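ABC transporter, periplasmic solute-binding protein (Rhizobium meliloti, PDB 4WED) probably captures a small periplasmic solute, such as a peptide or a nickel-containing compound, and delivers it to an ABC transporter for uptake. Local coordinates at residues Q61-P67 with T166-L172; Q161-Y165 with A425-P429. One frame throughout, in Å; residues are numbered along the deposited sequence.

Contact 1: residues Q61-P67 with T166-L172; sequences QDLMFEP and TRPTRFL. With NA (sodium ion), chain B.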
loop_
_atom_site.group_PDB
_atom_site.type_symbol
_atom_site.label_atom_id
_atom_site.label_comp_id
_atom_site.label_asym_id
_atom_site.label_seq_id
_atom_site.Cartn_x
_atom_site.Cartn_y
_atom_site.Cartn_z
ATOM N N GLN A 61 -11.405 5.957 11.085
ATOM C CA GLN A 61 -11.414 4.876 12.056
ATOM C C GLN A 61 -10.122 4.891 12.831
ATOM O O GLN A 61 -10.093 4.637 14.013
ATOM C CB GLN A 61 -11.596 3.540 11.356
ATOM C CG GLN A 61 -13.037 3.168 11.119
ATOM C CD GLN A 61 -13.214 2.213 9.979
ATOM O OE1 GLN A 61 -12.634 2.370 8.929
ATOM N NE2 GLN A 61 -14.026 1.211 10.186
ATOM N N ASP A 62 -9.051 5.229 12.142
ATOM C CA ASP A 62 -7.735 5.279 12.731
ATOM C C ASP A 62 -7.632 6.327 13.819
ATOM O O ASP A 62 -6.732 6.285 14.631
ATOM C CB ASP A 62 -6.699 5.495 11.649
ATOM C CG ASP A 62 -5.308 5.485 12.174
ATOM O OD1 ASP A 62 -4.935 4.600 12.942
ATOM O OD2 ASP A 62 -4.575 6.387 11.806
ATOM N N LEU A 63 -8.546 7.283 13.807
ATOM C CA LEU A 63 -8.629 8.312 14.838
ATOM C C LEU A 63 -8.934 7.862 16.259
ATOM O O LEU A 63 -8.426 8.420 17.198
ATOM C CB LEU A 63 -9.648 9.356 14.430
ATOM C CG LEU A 63 -9.161 10.219 13.292
ATOM C CD1 LEU A 63 -10.316 11.034 12.765
ATOM C CD2 LEU A 63 -8.052 11.104 13.815
HETATM N N MSE A 64 -9.806 6.887 16.409
HETATM C CA MSE A 64 -10.249 6.406 17.720
HETATM C C MSE A 64 -10.084 4.936 17.907
HETATM O O MSE A 64 -10.212 4.451 19.027
HETATM C CB MSE A 64 -11.735 6.771 17.952
HETATM C CG MSE A 64 -12.732 5.852 17.251
HETATM SE SE MSE A 64 -12.913 6.270 15.325
HETATM C CE MSE A 64 -13.876 7.989 15.591
ATOM N N PHE A 65 -9.850 4.188 16.839
ATOM C CA PHE A 65 -9.630 2.756 16.996
ATOM C C PHE A 65 -8.152 2.419 16.972
ATOM O O PHE A 65 -7.365 2.981 16.203
ATOM C CB PHE A 65 -10.494 1.940 16.014
ATOM C CG PHE A 65 -12.001 2.113 16.257
ATOM C CD1 PHE A 65 -12.583 1.684 17.456
ATOM C CD2 PHE A 65 -12.820 2.670 15.303
ATOM C CE1 PHE A 65 -13.946 1.809 17.674
ATOM C CE2 PHE A 65 -14.186 2.818 15.520
ATOM C CZ PHE A 65 -14.746 2.396 16.717
ATOM N N GLU A 66 -7.763 1.516 17.851
ATOM C CA GLU A 66 -6.374 1.112 17.926
ATOM C C GLU A 66 -6.230 -0.364 17.762
ATOM O O GLU A 66 -7.119 -1.122 18.143
ATOM C CB GLU A 66 -5.741 1.561 19.227
ATOM C CG GLU A 66 -5.342 3.025 19.222
ATOM C CD GLU A 66 -4.716 3.473 20.531
ATOM O OE1 GLU A 66 -5.309 3.089 21.565
ATOM O OE2 GLU A 66 -3.664 4.204 20.530
ATOM N N PRO A 67 -5.113 -0.792 17.147
ATOM C CA PRO A 67 -4.805 -2.220 17.035
ATOM C C PRO A 67 -3.913 -2.739 18.178
ATOM O O PRO A 67 -3.399 -1.974 19.004
ATOM C CB PRO A 67 -4.011 -2.275 15.733
ATOM C CG PRO A 67 -3.210 -1.008 15.798
ATOM C CD PRO A 67 -4.098 0.030 16.475
ATOM N N THR A 166 -6.429 -1.427 9.776
ATOM C CA THR A 166 -7.372 -0.442 10.277
ATOM C C THR A 166 -8.611 -1.228 10.637
ATOM O O THR A 166 -9.159 -1.046 11.682
ATOM C CB THR A 166 -7.647 0.704 9.267
ATOM O OG1 THR A 166 -6.455 1.511 9.124
ATOM C CG2 THR A 166 -8.794 1.636 9.767
ATOM N N ARG A 167 -9.031 -2.137 9.777
ATOM C CA ARG A 167 -10.164 -3.000 10.078
ATOM C C ARG A 167 -9.869 -4.380 9.528
ATOM O O ARG A 167 -9.139 -4.486 8.559
ATOM C CB ARG A 167 -11.418 -2.450 9.419
ATOM C CG ARG A 167 -11.310 -2.379 7.914
ATOM C CD ARG A 167 -12.648 -2.135 7.259
ATOM N NE ARG A 167 -13.020 -0.736 7.351
ATOM C CZ ARG A 167 -13.384 0.012 6.324
ATOM N NH1 ARG A 167 -13.440 -0.494 5.110
ATOM N NH2 ARG A 167 -13.690 1.270 6.526
ATOM N N PRO A 168 -10.424 -5.445 10.106
ATOM C CA PRO A 168 -11.342 -5.433 11.253
ATOM C C PRO A 168 -10.677 -5.649 12.607
ATOM O O PRO A 168 -11.330 -5.963 13.596
ATOM C CB PRO A 168 -12.193 -6.658 10.970
ATOM C CG PRO A 168 -11.208 -7.631 10.438
ATOM C CD PRO A 168 -10.275 -6.814 9.577
ATOM N N THR A 169 -9.387 -5.413 12.658
ATOM C CA THR A 169 -8.571 -5.844 13.773
ATOM C C THR A 169 -8.525 -4.955 15.009
ATOM O O THR A 169 -7.608 -5.111 15.829
ATOM C CB THR A 169 -7.138 -5.959 13.260
ATOM O OG1 THR A 169 -6.819 -4.772 12.512
ATOM C CG2 THR A 169 -7.058 -7.136 12.366
ATOM N N ARG A 170 -9.459 -4.028 15.160
ATOM C CA ARG A 170 -9.321 -3.049 16.236
ATOM C C ARG A 170 -10.422 -3.169 17.248
ATOM O O ARG A 170 -11.358 -3.920 17.029
ATOM C CB ARG A 170 -9.165 -1.650 15.664
ATOM C CG ARG A 170 -8.051 -1.634 14.620
ATOM C CD ARG A 170 -7.524 -0.241 14.362
ATOM N NE ARG A 170 -6.380 -0.278 13.480
ATOM C CZ ARG A 170 -5.654 0.800 13.166
ATOM N NH1 ARG A 170 -5.976 2.008 13.662
ATOM N NH2 ARG A 170 -4.609 0.685 12.353
ATOM N N PHE A 171 -10.300 -2.399 18.333
ATOM C CA PHE A 171 -10.990 -2.641 19.605
ATOM C C PHE A 171 -12.060 -1.618 20.043
ATOM O O PHE A 171 -11.788 -0.406 20.289
ATOM C CB PHE A 171 -9.929 -2.873 20.675
ATOM C CG PHE A 171 -9.100 -4.092 20.386
ATOM C CD1 PHE A 171 -8.003 -4.007 19.534
ATOM C CD2 PHE A 171 -9.475 -5.350 20.878
ATOM C CE1 PHE A 171 -7.255 -5.130 19.222
ATOM C CE2 PHE A 171 -8.732 -6.483 20.558
ATOM C CZ PHE A 171 -7.624 -6.375 19.711
ATOM N N LEU A 172 -13.294 -2.145 20.139
ATOM C CA LEU A 172 -14.496 -1.370 20.403
ATOM C C LEU A 172 -14.973 -1.711 21.779
ATOM O O LEU A 172 -15.060 -2.877 22.115
ATOM C CB LEU A 172 -15.577 -1.764 19.396
ATOM C CG LEU A 172 -17.026 -1.298 19.622
ATOM C CD1 LEU A 172 -17.190 0.210 19.398
ATOM C CD2 LEU A 172 -17.956 -2.056 18.691
HETATM NA NA NA B . -2.480 5.650 12.557
HETATM O O HOH W 1 -9.516 0.926 19.856
HETATM O O HOH W 2 -2.465 3.144 13.115
HETATM O O HOH W 3 -1.926 7.929 11.880
HETATM O O HOH W 4 -3.437 6.051 14.358
#

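Contact 2: residues Q161-Y165 with A425-P429; sequences QELSY and APYDP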
loop_
_atom_site.group_PDB
_atom_site.type_symbol
_atom_site.label_atom_id
_atom_site.label_comp_id
_atom_site.label_asym_id
_atom_site.label_seq_id
_atom_site.Cartn_x
_atom_site.Cartn_y
_atom_site.Cartn_z
ATOM N N GLN A 161 1.589 -8.234 10.767
ATOM C CA GLN A 161 1.230 -7.180 9.824
ATOM C C GLN A 161 -0.329 -7.048 9.691
ATOM O O GLN A 161 -0.889 -5.951 9.609
ATOM C CB GLN A 161 1.894 -7.488 8.459
ATOM C CG GLN A 161 2.366 -6.280 7.684
ATOM C CD GLN A 161 3.394 -6.616 6.619
ATOM O OE1 GLN A 161 4.511 -7.040 6.936
ATOM N NE2 GLN A 161 3.027 -6.436 5.362
ATOM N N GLU A 162 -0.998 -8.192 9.605
ATOM C CA GLU A 162 -2.420 -8.229 9.380
ATOM C C GLU A 162 -3.106 -7.641 10.590
ATOM O O GLU A 162 -4.184 -7.052 10.472
ATOM C CB GLU A 162 -2.901 -9.670 9.170
ATOM C CG GLU A 162 -2.699 -10.238 7.766
ATOM C CD GLU A 162 -3.446 -11.578 7.524
ATOM O OE1 GLU A 162 -4.096 -12.131 8.463
ATOM O OE2 GLU A 162 -3.409 -12.097 6.371
ATOM N N LEU A 163 -2.484 -7.818 11.761
ATOM C CA LEU A 163 -3.086 -7.373 12.999
ATOM C C LEU A 163 -2.901 -5.865 13.178
ATOM O O LEU A 163 -3.456 -5.279 14.119
ATOM C CB LEU A 163 -2.495 -8.117 14.204
ATOM C CG LEU A 163 -2.836 -9.631 14.376
ATOM C CD1 LEU A 163 -1.999 -10.296 15.467
ATOM C CD2 LEU A 163 -4.298 -9.870 14.639
ATOM N N SER A 164 -2.076 -5.262 12.327
ATOM C CA SER A 164 -1.931 -3.799 12.282
ATOM C C SER A 164 -3.054 -3.131 11.472
ATOM O O SER A 164 -3.155 -1.960 11.523
ATOM C CB SER A 164 -0.610 -3.399 11.700
ATOM O OG SER A 164 -0.592 -3.630 10.291
ATOM N N TYR A 165 -3.929 -3.873 10.788
ATOM C CA TYR A 165 -4.851 -3.231 9.857
ATOM C C TYR A 165 -5.848 -2.316 10.565
ATOM O O TYR A 165 -6.090 -2.434 11.769
ATOM C CB TYR A 165 -5.667 -4.267 9.081
ATOM C CG TYR A 165 -4.948 -5.083 8.051
ATOM C CD1 TYR A 165 -3.565 -4.999 7.864
ATOM C CD2 TYR A 165 -5.657 -6.030 7.307
ATOM C CE1 TYR A 165 -2.925 -5.819 6.952
ATOM C CE2 TYR A 165 -5.021 -6.841 6.385
ATOM C CZ TYR A 165 -3.663 -6.747 6.225
ATOM O OH TYR A 165 -3.061 -7.550 5.290
ATOM N N ALA A 425 1.440 -0.992 0.981
ATOM C CA ALA A 425 1.374 -1.264 2.403
ATOM C C ALA A 425 -0.074 -1.266 2.776
ATOM O O ALA A 425 -0.795 -0.465 2.226
ATOM C CB ALA A 425 2.088 -0.191 3.178
ATOM N N PRO A 426 -0.529 -2.118 3.703
ATOM C CA PRO A 426 0.281 -3.003 4.522
ATOM C C PRO A 426 0.244 -4.470 4.076
ATOM O O PRO A 426 0.578 -5.352 4.860
ATOM C CB PRO A 426 -0.423 -2.905 5.874
ATOM C CG PRO A 426 -1.880 -2.791 5.501
ATOM C CD PRO A 426 -1.921 -2.086 4.172
ATOM N N TYR A 427 -0.111 -4.699 2.814
ATOM C CA TYR A 427 -0.280 -6.013 2.248
ATOM C C TYR A 427 1.033 -6.608 1.660
ATOM O O TYR A 427 1.063 -7.769 1.248
ATOM C CB TYR A 427 -1.302 -5.956 1.142
ATOM C CG TYR A 427 -2.579 -5.193 1.458
ATOM C CD1 TYR A 427 -3.482 -5.664 2.429
ATOM C CD2 TYR A 427 -2.900 -4.009 0.784
ATOM C CE1 TYR A 427 -4.608 -4.974 2.751
ATOM C CE2 TYR A 427 -4.071 -3.325 1.102
ATOM C CZ TYR A 427 -4.900 -3.807 2.089
ATOM O OH TYR A 427 -6.078 -3.172 2.377
ATOM N N ASP A 428 2.091 -5.831 1.578
ATOM C CA ASP A 428 3.224 -6.250 0.751
ATOM C C ASP A 428 4.382 -6.539 1.667
ATOM O O ASP A 428 4.483 -5.926 2.710
ATOM C CB ASP A 428 3.631 -5.143 -0.276
ATOM C CG ASP A 428 2.858 -5.223 -1.562
ATOM O OD1 ASP A 428 2.248 -6.270 -1.800
ATOM O OD2 ASP A 428 2.794 -4.223 -2.310
ATOM N N PRO A 429 5.304 -7.405 1.251
ATOM C CA PRO A 429 5.441 -7.864 -0.150
ATOM C C PRO A 429 4.674 -9.107 -0.503
ATOM O O PRO A 429 4.504 -9.394 -1.695
ATOM C CB PRO A 429 6.950 -8.124 -0.278
ATOM C CG PRO A 429 7.406 -8.391 1.117
ATOM C CD PRO A 429 6.581 -7.513 1.996
HETATM O O HOH W 5 -0.389 -7.960 5.447
#

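Contact 1: residues Q61-P67 with T166-L172
Arg170 NH1 makes two of the hydrogen bonds between Q61-P67 and T166-L172. It donates to Asp62 OD1 at 2.9 Å in a nearly straight salt bridge (161°). The bond falls on the anti lone pair of OD1, and that oxygen lies close to the guanidinium plane; the carboxylate plane is turned 70° from it. Arg170 NH1 also donates to Phe65 O at 3.1 Å, from above the carbonyl plane. Arg170 NE and NH2 turn elsewhere, to the carbonyls of Tyr165 and Ser164; all three nitrogens thus have acceptors, which probably restrains rotation of the guanidinium. Farther along, Arg167 NH2 bonds Gln61 OE1 at 2.8 Å and also serves Ala56 O.

The same carboxylate is also a ligand of the sodium ion. Asp62 holds the ion with both oxygens, and OD2 is the nearer at 2.3 Å; three waters and Asp515 complete the site. Arginine and metal thus share OD1, which probably disperses the charge of this buried aspartate.

Packing covers both faces of the Arg170 guanidinium. Pro67 CD sits over the centre of one face, 3.7 Å from Arg170 CZ, while Thr166 OG1, bonded to Tyr514 O, approaches the opposite face. Phe65, its CG anti to the carbonyl carbon (chi1 -63°), sets CE1 4.0 Å from Leu172 CD1 and offers its ring edge to Phe171 O.

Between the backbones, Phe171 N reaches Glu66 O only weakly, but a water bridges Glu66 N and Phe171 O, 2.7 Å from each. The arginine-aspartate pair joins the loop following helix 58-61 to the loop following helix 159-162 beside the sodium site, in a protein of solute-binding family 5, which belongs to the periplasmic binding protein clan.

Contact 2: residues Q161-Y165 with A425-P429
Gln161 and Tyr165 meet the proline-rich loop A425-P429 from a segment that carries the last part of helix 159-162 and a type I beta turn, Glu162 to Tyr165. The opposing loop has cis peptide bonds before both Pro426 and Pro429, and it joins strand 417-421 to helix 430-437.

Gln161 NE2 supplies both direct hydrogen bonds. One goes to Pro426 O at 2.7 Å, almost straight (175°) and in the plane of the amide; the other, more bent, goes to Asp428 O at 3.1 Å. A single amide nitrogen thus serves two backbone oxygens of one loop; both are approached from above the carbonyl plane. The side chain runs extended beyond CG, which brings the amide to the loop. With a leucine in its place, the Pro426 and Asp428 carbonyls would probably lose the donor they share, leaving the loop freer to shift.

Pro426 O has a further donor in a water 2.8 Å away, which also hydrogen-bonds Tyr165 OH, 2.7 Å off. On the helix side, Gln161 O accepts from Ser164 N, and Tyr165 N bonds Glu162 O across the turn. The Asp428 carboxylate bonds Ser432 OG and Gly424 N.

Apolar contact is made by the rings: Pro426 CG lies 3.5 Å from Tyr165 CE1. Tyr427 turns its edge toward the Tyr165 face in an offset edge-to-face pair, planes 78° apart, and its CD1 lies 3.5 Å from Tyr165 OH.

In the fold
The two contacts illustrate how one continuous stretch can serve two neighbours. Along the chain the order is 61-67, 161-165, 166-172, 425-429, so the contacts interleave, and their middle segments are consecutive. Their centres lie about 14 Å apart. Besides the arginine bonds back to the turn, Pro67 CB packs on Leu163 O. Strand 69-71, which follows 61-67, sends Tyr71 against Gln161 and Pro426 of contact 2. The centre of contact 1 is about 18 Å from the centre of the chain, that of contact 2 about 8 Å. Contact 2 brings in a loop leaving the sheet that holds strand 417-421, consistent with a link across the cleft between the lobes.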